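Local coordinates for protein linoleate 11-lipoxygenase (Gaeumannomyces graminis, PDB 5FX8) that oxygenates linoleic and alpha-linolenic acids to 11S- and 13R-hydroperoxy fatty acids at a catalytic manganese centre, at residues R403-F415 against Y568-I582. Residues are numbered along the deposited sequence; the frame is centred on the assembly and turned at random.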
ATOM      1  N   ARG A 403       5.481 -13.072  14.871  1.00 11.33           N
ATOM      2  CA  ARG A 403       5.170 -14.227  14.033  1.00 11.58           C
ATOM      3  C   ARG A 403       5.713 -14.046  12.621  1.00  9.60           C
ATOM      4  O   ARG A 403       6.464 -14.894  12.114  1.00  9.54           O
ATOM      5  CB  ARG A 403       3.671 -14.495  14.005  1.00 12.55           C
ATOM      6  CG  ARG A 403       3.116 -14.816  15.329  1.00 13.70           C
ATOM      7  CD  ARG A 403       1.620 -15.036  15.254  1.00 20.95           C
ATOM      8  NE  ARG A 403       0.989 -14.943  16.574  1.00 26.14           N
ATOM      9  CZ  ARG A 403       0.837 -15.956  17.426  1.00 22.86           C
ATOM     10  NH1 ARG A 403       1.265 -17.163  17.124  1.00 23.61           N
ATOM     11  NH2 ARG A 403       0.248 -15.753  18.587  1.00 26.38           N
ATOM     12  N   LEU A 404       5.347 -12.939  11.965  1.00  9.45           N
ATOM     13  CA  LEU A 404       5.731 -12.768  10.567  1.00  8.64           C
ATOM     14  C   LEU A 404       7.249 -12.739  10.408  1.00  7.39           C
ATOM     15  O   LEU A 404       7.807 -13.409   9.531  1.00 10.66           O
ATOM     16  CB  LEU A 404       5.102 -11.506  10.001  1.00  8.30           C
ATOM     17  CG  LEU A 404       5.464 -11.194   8.546  1.00  8.52           C
ATOM     18  CD1 LEU A 404       4.999 -12.281   7.544  1.00  7.80           C
ATOM     19  CD2 LEU A 404       4.933  -9.821   8.175  1.00  6.54           C
ATOM     20  N   ILE A 405       7.935 -11.971  11.256  1.00  9.90           N
ATOM     21  CA  ILE A 405       9.388 -11.923  11.195  1.00  6.49           C
ATOM     22  C   ILE A 405       9.975 -13.299  11.422  1.00 15.84           C
ATOM     23  O   ILE A 405      10.988 -13.645  10.811  1.00 10.25           O
ATOM     24  CB  ILE A 405       9.939 -10.906  12.196  1.00  5.86           C
ATOM     25  CG1 ILE A 405       9.613  -9.494  11.729  1.00  6.41           C
ATOM     26  CG2 ILE A 405      11.407 -11.026  12.313  1.00  8.85           C
ATOM     27  CD1 ILE A 405      10.072  -8.361  12.660  1.00  7.95           C
ATOM     28  N   GLY A 406       9.347 -14.120  12.269  1.00  6.99           N
ATOM     29  CA  GLY A 406       9.797 -15.496  12.406  1.00  6.56           C
ATOM     30  C   GLY A 406       9.763 -16.257  11.097  1.00  7.31           C
ATOM     31  O   GLY A 406      10.702 -16.971  10.754  1.00 18.90           O
ATOM     32  N   ALA A 407       8.685 -16.113  10.340  1.00  6.90           N
ATOM     33  CA  ALA A 407       8.617 -16.804   9.063  1.00  6.72           C
ATOM     34  C   ALA A 407       9.680 -16.282   8.098  1.00 10.70           C
ATOM     35  O   ALA A 407      10.331 -17.054   7.380  1.00 14.27           O
ATOM     36  CB  ALA A 407       7.219 -16.650   8.479  1.00  7.09           C
ATOM     37  N   ILE A 408       9.881 -14.969   8.081  1.00 11.44           N
ATOM     38  CA  ILE A 408      10.856 -14.379   7.175  1.00  7.09           C
ATOM     39  C   ILE A 408      12.260 -14.812   7.559  1.00  7.70           C
ATOM     40  O   ILE A 408      13.124 -15.014   6.709  1.00  7.21           O
ATOM     41  CB  ILE A 408      10.707 -12.847   7.191  1.00  8.78           C
ATOM     42  CG1 ILE A 408       9.330 -12.434   6.653  1.00  5.82           C
ATOM     43  CG2 ILE A 408      11.863 -12.155   6.476  1.00  6.25           C
ATOM     44  CD1 ILE A 408       9.140 -10.953   6.557  1.00  4.73           C
ATOM     45  N   ARG A 409      12.513 -14.934   8.852  1.00  7.85           N
ATOM     46  CA  ARG A 409      13.860 -15.222   9.296  1.00  8.73           C
ATOM     47  C   ARG A 409      14.176 -16.674   9.056  1.00  9.43           C
ATOM     48  O   ARG A 409      15.260 -17.003   8.577  1.00 12.06           O
ATOM     49  CB  ARG A 409      14.034 -14.859  10.763  1.00  7.68           C
ATOM     50  CG  ARG A 409      15.430 -15.116  11.215  1.00  7.70           C
ATOM     51  CD  ARG A 409      15.802 -14.505  12.531  1.00  8.94           C
ATOM     52  NE  ARG A 409      17.228 -14.706  12.718  1.00 14.23           N
ATOM     53  CZ  ARG A 409      18.162 -13.795  12.488  1.00 15.77           C
ATOM     54  NH1 ARG A 409      17.811 -12.566  12.095  1.00 13.29           N
ATOM     55  NH2 ARG A 409      19.445 -14.106  12.673  1.00 17.09           N
ATOM     56  N   ARG A 410      13.216 -17.552   9.320  1.00  9.42           N
ATOM     57  CA  ARG A 410      13.393 -18.929   8.906  1.00 10.50           C
ATOM     58  C   ARG A 410      13.760 -19.005   7.430  1.00 10.21           C
ATOM     59  O   ARG A 410      14.746 -19.657   7.066  1.00 11.36           O
ATOM     60  CB  ARG A 410      12.144 -19.733   9.213  1.00 10.99           C
ATOM     61  CG  ARG A 410      12.269 -21.185   8.873  1.00 11.36           C
ATOM     62  CD  ARG A 410      10.956 -21.877   9.104  1.00 17.76           C
ATOM     63  NE  ARG A 410      10.432 -21.593  10.441  1.00 24.78           N
ATOM     64  CZ  ARG A 410      10.773 -22.287  11.525  1.00 32.39           C
ATOM     65  NH1 ARG A 410      11.637 -23.304  11.428  1.00 27.65           N
ATOM     66  NH2 ARG A 410      10.259 -21.968  12.706  1.00 35.15           N
ATOM     67  N   PHE A 411      12.997 -18.327   6.563  1.00  9.10           N
ATOM     68  CA  PHE A 411      13.350 -18.376   5.150  1.00  8.62           C
ATOM     69  C   PHE A 411      14.753 -17.841   4.910  1.00 14.47           C
ATOM     70  O   PHE A 411      15.518 -18.423   4.143  1.00 16.82           O
ATOM     71  CB  PHE A 411      12.364 -17.604   4.289  1.00  7.66           C
ATOM     72  CG  PHE A 411      12.794 -17.500   2.867  1.00  7.31           C
ATOM     73  CD1 PHE A 411      13.603 -16.461   2.444  1.00  7.04           C
ATOM     74  CD2 PHE A 411      12.419 -18.452   1.958  1.00  7.26           C
ATOM     75  CE1 PHE A 411      14.013 -16.386   1.173  1.00  6.82           C
ATOM     76  CE2 PHE A 411      12.817 -18.367   0.670  1.00  7.08           C
ATOM     77  CZ  PHE A 411      13.626 -17.340   0.280  1.00  7.21           C
ATOM     78  N   MET A 412      15.093 -16.704   5.505  1.00  9.55           N
ATOM     79  CA  MET A 412      16.374 -16.108   5.177  1.00  9.58           C
ATOM     80  C   MET A 412      17.500 -16.987   5.660  1.00 10.95           C
ATOM     81  O   MET A 412      18.540 -17.082   5.013  1.00 11.70           O
ATOM     82  CB  MET A 412      16.494 -14.701   5.761  1.00  8.54           C
ATOM     83  CG  MET A 412      15.683 -13.669   5.058  1.00  7.63           C
ATOM     84  SD  MET A 412      16.002 -13.520   3.291  1.00 11.93           S
ATOM     85  CE  MET A 412      14.897 -12.173   2.919  1.00  5.32           C
ATOM     86  N   GLN A 413      17.312 -17.625   6.803  1.00 12.47           N
ATOM     87  CA  GLN A 413      18.308 -18.552   7.316  1.00 13.58           C
ATOM     88  C   GLN A 413      18.505 -19.708   6.356  1.00 13.50           C
ATOM     89  O   GLN A 413      19.635 -20.069   6.026  1.00 14.56           O
ATOM     90  CB  GLN A 413      17.895 -19.059   8.688  1.00 12.78           C
ATOM     91  CG  GLN A 413      18.980 -19.869   9.360  1.00 24.52           C
ATOM     92  CD  GLN A 413      20.085 -19.005   9.947  1.00 34.38           C
ATOM     93  OE1 GLN A 413      19.843 -18.226  10.869  1.00 37.80           O
ATOM     94  NE2 GLN A 413      21.305 -19.144   9.424  1.00 30.43           N
ATOM     95  N   ALA A 414      17.414 -20.278   5.858  1.00 12.22           N
ATOM     96  CA  ALA A 414      17.600 -21.360   4.906  1.00 12.61           C
ATOM     97  C   ALA A 414      18.192 -20.856   3.595  1.00 12.08           C
ATOM     98  O   ALA A 414      18.951 -21.576   2.953  1.00 15.86           O
ATOM     99  CB  ALA A 414      16.292 -22.097   4.672  1.00  8.87           C
ATOM    100  N   PHE A 415      17.887 -19.627   3.194  1.00 13.24           N
ATOM    101  CA  PHE A 415      18.429 -19.089   1.954  1.00 11.29           C
ATOM    102  C   PHE A 415      19.931 -18.872   2.057  1.00 12.31           C
ATOM    103  O   PHE A 415      20.670 -19.193   1.123  1.00 13.65           O
ATOM    104  CB  PHE A 415      17.701 -17.790   1.594  1.00 10.13           C
ATOM    105  CG  PHE A 415      18.384 -16.979   0.541  1.00  9.69           C
ATOM    106  CD1 PHE A 415      18.517 -17.455  -0.741  1.00 10.14           C
ATOM    107  CD2 PHE A 415      18.887 -15.741   0.831  1.00  9.40           C
ATOM    108  CE1 PHE A 415      19.146 -16.732  -1.696  1.00  8.71           C
ATOM    109  CE2 PHE A 415      19.513 -14.988  -0.148  1.00  8.48           C
ATOM    110  CZ  PHE A 415      19.643 -15.491  -1.403  1.00  8.93           C
ATOM    111  N   TYR A 568      16.766 -23.064  -2.062  1.00  9.81           N
ATOM    112  CA  TYR A 568      15.929 -21.876  -2.180  1.00  9.72           C
ATOM    113  C   TYR A 568      14.459 -22.261  -2.313  1.00 12.02           C
ATOM    114  O   TYR A 568      13.597 -21.670  -1.655  1.00 17.69           O
ATOM    115  CB  TYR A 568      16.373 -21.001  -3.356  1.00 10.44           C
ATOM    116  CG  TYR A 568      15.571 -19.735  -3.476  1.00  9.46           C
ATOM    117  CD1 TYR A 568      14.344 -19.750  -4.099  1.00  9.82           C
ATOM    118  CD2 TYR A 568      16.024 -18.527  -2.950  1.00  9.18           C
ATOM    119  CE1 TYR A 568      13.579 -18.627  -4.182  1.00  9.16           C
ATOM    120  CE2 TYR A 568      15.258 -17.391  -3.034  1.00  8.19           C
ATOM    121  CZ  TYR A 568      14.036 -17.460  -3.659  1.00  8.88           C
ATOM    122  OH  TYR A 568      13.219 -16.384  -3.801  1.00 13.20           O
ATOM    123  N   ALA A 569      14.152 -23.271  -3.136  1.00  9.91           N
ATOM    124  CA  ALA A 569      12.754 -23.604  -3.380  1.00  9.37           C
ATOM    125  C   ALA A 569      12.121 -24.301  -2.183  1.00 14.50           C
ATOM    126  O   ALA A 569      10.917 -24.141  -1.928  1.00  8.42           O
ATOM    127  CB  ALA A 569      12.627 -24.453  -4.634  1.00  7.98           C
ATOM    128  N   ALA A 570      12.917 -25.045  -1.419  1.00  9.59           N
ATOM    129  CA  ALA A 570      12.393 -25.630  -0.197  1.00  9.61           C
ATOM    130  C   ALA A 570      12.128 -24.557   0.850  1.00 11.42           C
ATOM    131  O   ALA A 570      11.124 -24.618   1.571  1.00 15.35           O
ATOM    132  CB  ALA A 570      13.360 -26.687   0.332  1.00  9.54           C
ATOM    133  N   ALA A 571      13.017 -23.561   0.958  1.00  9.04           N
ATOM    134  CA  ALA A 571      12.743 -22.483   1.903  1.00  8.79           C
ATOM    135  C   ALA A 571      11.519 -21.694   1.471  1.00  8.58           C
ATOM    136  O   ALA A 571      10.721 -21.266   2.308  1.00  8.64           O
ATOM    137  CB  ALA A 571      13.954 -21.568   2.065  1.00  8.33           C
ATOM    138  N   ASN A 572      11.328 -21.550   0.163  1.00  8.50           N
ATOM    139  CA  ASN A 572      10.158 -20.862  -0.346  1.00  8.65           C
ATOM    140  C   ASN A 572       8.875 -21.597  -0.007  1.00 16.02           C
ATOM    141  O   ASN A 572       7.879 -20.966   0.347  1.00 17.65           O
ATOM    142  CB  ASN A 572      10.248 -20.681  -1.850  1.00  7.86           C
ATOM    143  CG  ASN A 572       9.015 -20.012  -2.399  1.00 14.56           C
ATOM    144  OD1 ASN A 572       8.687 -18.908  -1.994  1.00 16.90           O
ATOM    145  ND2 ASN A 572       8.325 -20.665  -3.309  1.00 13.52           N
ATOM    146  N   ALA A 573       8.855 -22.918  -0.156  1.00  9.08           N
ATOM    147  CA  ALA A 573       7.631 -23.643   0.134  1.00  9.41           C
ATOM    148  C   ALA A 573       7.330 -23.618   1.619  1.00 10.27           C
ATOM    149  O   ALA A 573       6.167 -23.515   2.024  1.00 18.12           O
ATOM    150  CB  ALA A 573       7.737 -25.078  -0.369  1.00 11.84           C
ATOM    151  N   ARG A 574       8.360 -23.710   2.450  1.00  9.72           N
ATOM    152  CA  ARG A 574       8.094 -23.589   3.871  1.00 10.70           C
ATOM    153  C   ARG A 574       7.565 -22.197   4.206  1.00 12.30           C
ATOM    154  O   ARG A 574       6.690 -22.048   5.066  1.00 11.66           O
ATOM    155  CB  ARG A 574       9.348 -23.912   4.660  1.00 10.07           C
ATOM    156  CG  ARG A 574       9.212 -23.777   6.159  1.00 12.69           C
ATOM    157  CD  ARG A 574       8.176 -24.689   6.775  1.00 16.41           C
ATOM    158  NE  ARG A 574       8.158 -24.582   8.238  1.00 23.15           N
ATOM    159  CZ  ARG A 574       8.909 -25.332   9.062  1.00 24.60           C
ATOM    160  NH1 ARG A 574       9.748 -26.243   8.584  1.00 18.84           N
ATOM    161  NH2 ARG A 574       8.834 -25.158  10.374  1.00 23.21           N
ATOM    162  N   PHE A 575       8.063 -21.171   3.511  1.00 12.00           N
ATOM    163  CA  PHE A 575       7.605 -19.811   3.772  1.00 11.14           C
ATOM    164  C   PHE A 575       6.159 -19.624   3.343  1.00 11.22           C
ATOM    165  O   PHE A 575       5.386 -18.973   4.043  1.00 11.12           O
ATOM    166  CB  PHE A 575       8.524 -18.813   3.073  1.00  9.38           C
ATOM    167  CG  PHE A 575       8.105 -17.387   3.240  1.00  9.75           C
ATOM    168  CD1 PHE A 575       8.339 -16.715   4.431  1.00  9.26           C
ATOM    169  CD2 PHE A 575       7.488 -16.705   2.203  1.00  9.66           C
ATOM    170  CE1 PHE A 575       7.954 -15.390   4.573  1.00  9.14           C
ATOM    171  CE2 PHE A 575       7.107 -15.372   2.342  1.00  8.58           C
ATOM    172  CZ  PHE A 575       7.335 -14.719   3.518  1.00  8.32           C
ATOM    173  N   VAL A 576       5.777 -20.223   2.218  1.00 10.57           N
ATOM    174  CA  VAL A 576       4.394 -20.184   1.775  1.00 12.04           C
ATOM    175  C   VAL A 576       3.476 -20.872   2.768  1.00 15.02           C
ATOM    176  O   VAL A 576       2.359 -20.409   3.027  1.00 16.39           O
ATOM    177  CB  VAL A 576       4.286 -20.814   0.385  1.00 11.91           C
ATOM    178  CG1 VAL A 576       2.845 -21.076   0.034  1.00  8.59           C
ATOM    179  CG2 VAL A 576       4.916 -19.892  -0.589  1.00  9.67           C
ATOM    180  N   GLU A 577       3.901 -21.997   3.324  1.00 16.20           N
ATOM    181  CA  GLU A 577       3.013 -22.622   4.292  1.00 18.77           C
ATOM    182  C   GLU A 577       2.957 -21.821   5.597  1.00 19.39           C
ATOM    183  O   GLU A 577       1.881 -21.686   6.197  1.00 23.71           O
ATOM    184  CB  GLU A 577       3.427 -24.078   4.529  1.00 21.88           C
ATOM    185  CG  GLU A 577       2.735 -24.770   5.722  1.00 47.21           C
ATOM    186  CD  GLU A 577       1.192 -24.970   5.609  1.00 55.97           C
ATOM    187  OE1 GLU A 577       0.423 -23.968   5.589  1.00 37.49           O
ATOM    188  OE2 GLU A 577       0.745 -26.149   5.603  1.00 46.27           O
ATOM    189  N   ASP A 578       4.092 -21.269   6.046  1.00 16.23           N
ATOM    190  CA  ASP A 578       4.112 -20.522   7.303  1.00 15.27           C
ATOM    191  C   ASP A 578       3.220 -19.293   7.227  1.00 16.42           C
ATOM    192  O   ASP A 578       2.413 -19.037   8.132  1.00 18.18           O
ATOM    193  CB  ASP A 578       5.522 -20.078   7.664  1.00 12.62           C
ATOM    194  CG  ASP A 578       6.432 -21.213   8.046  1.00 20.80           C
ATOM    195  OD1 ASP A 578       5.975 -22.375   8.214  1.00 26.38           O
ATOM    196  OD2 ASP A 578       7.640 -20.924   8.187  1.00 20.60           O
ATOM    197  N   THR A 579       3.372 -18.508   6.156  1.00 13.99           N
ATOM    198  CA  THR A 579       2.516 -17.352   5.960  1.00 12.99           C
ATOM    199  C   THR A 579       1.078 -17.748   5.651  1.00 13.53           C
ATOM    200  O   THR A 579       0.176 -16.936   5.846  1.00 14.81           O
ATOM    201  CB  THR A 579       3.068 -16.445   4.856  1.00 13.03           C
ATOM    202  OG1 THR A 579       3.152 -17.158   3.622  1.00 18.20           O
ATOM    203  CG2 THR A 579       4.436 -15.918   5.225  1.00 10.81           C
ATOM    204  N   GLY A 580       0.826 -18.972   5.201  1.00 13.52           N
ATOM    205  CA  GLY A 580      -0.548 -19.429   5.149  1.00 13.85           C
ATOM    206  C   GLY A 580      -1.149 -19.560   6.532  1.00 15.96           C
ATOM    207  O   GLY A 580      -2.284 -19.139   6.776  1.00 16.36           O
ATOM    208  N   ARG A 581      -0.387 -20.130   7.466  1.00 19.74           N
ATOM    209  CA  ARG A 581      -0.867 -20.205   8.842  1.00 18.42           C
ATOM    210  C   ARG A 581      -1.105 -18.814   9.398  1.00 18.20           C
ATOM    211  O   ARG A 581      -2.129 -18.552  10.034  1.00 19.24           O
ATOM    212  CB  ARG A 581       0.137 -20.945   9.719  1.00 22.28           C
ATOM    213  CG  ARG A 581      -0.108 -22.407   9.891  1.00 27.69           C
ATOM    214  CD  ARG A 581       1.112 -23.084  10.516  1.00 32.97           C
ATOM    215  NE  ARG A 581       1.243 -22.833  11.953  1.00 50.03           N
ATOM    216  CZ  ARG A 581       0.890 -23.686  12.913  1.00 46.61           C
ATOM    217  NH1 ARG A 581       0.371 -24.869  12.605  1.00 46.89           N
ATOM    218  NH2 ARG A 581       1.063 -23.353  14.184  1.00 40.67           N
ATOM    219  N   ILE A 582      -0.152 -17.911   9.183  1.00 16.35           N
ATOM    220  CA  ILE A 582      -0.255 -16.594   9.793  1.00 18.38           C
ATOM    221  C   ILE A 582      -1.441 -15.839   9.216  1.00 18.18           C
ATOM    222  O   ILE A 582      -2.172 -15.151   9.938  1.00 22.70           O
ATOM    223  CB  ILE A 582       1.065 -15.822   9.623  1.00 17.62           C
ATOM    224  CG1 ILE A 582       2.169 -16.474  10.449  1.00 15.26           C
ATOM    225  CG2 ILE A 582       0.891 -14.366  10.007  1.00 14.96           C
ATOM    226  CD1 ILE A 582       3.552 -16.013  10.096  1.00 13.33           C
TER
HETATM  227  O   HOH W   1       9.530 -19.586   6.703  1.00  7.57           O
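Phe411 is the larger of two knobs pressed from helix 403-415 into helix 568-582: its ring enters the hollow bounded by Tyr568, Ala571, Asn572 and Phe575. With CG anti to the backbone N (chi1 173°), the ring reaches across the interface and meets the opposite backbone edge-on, CE2 lying 3.6 Å from Asn572 N and Ala571 O also near the ring plane. Its far edge points at the face of Tyr568, a T-shaped pair with ring centroids 5.5 Å apart and planes at 88°. Phe555 stacks on Phe411 and meets Phe575 edge-to-face, extending this aromatic cluster beyond the two helices. The smaller knob, Ala407, sits among Phe575, Asp578, Thr579 and Ile582; its CB is 3.9 Å from Asp578 CB. Ala414 CB meets Ala571 CB at 3.5 Å, and at the other end Ile582 CD1 lies 3.9 Å from Leu404 CA. The axes, 8.8 Å apart at closest and nearly antiparallel at 172°, fit this knobs-into-holes meshing of two helices in the lipoxygenase helical domain. Helix 460-481, which carries the manganese ligand His478, packs against another side of 403-415. Along one border, Arg574 NE binds Asp578 OD1 in the guanidinium plane (3.1 Å), while Arg410 makes a long salt bridge to OD2. The two guanidinium planes lie nearly parallel, with Arg574 NH2 over one face of Arg410. A water donates to both Ala407 O and Asp578 OD2. With no direct hydrogen bond between the helices, the join probably rests mainly on apolar fit; the shared carboxylate probably balances the charge of the two arginines.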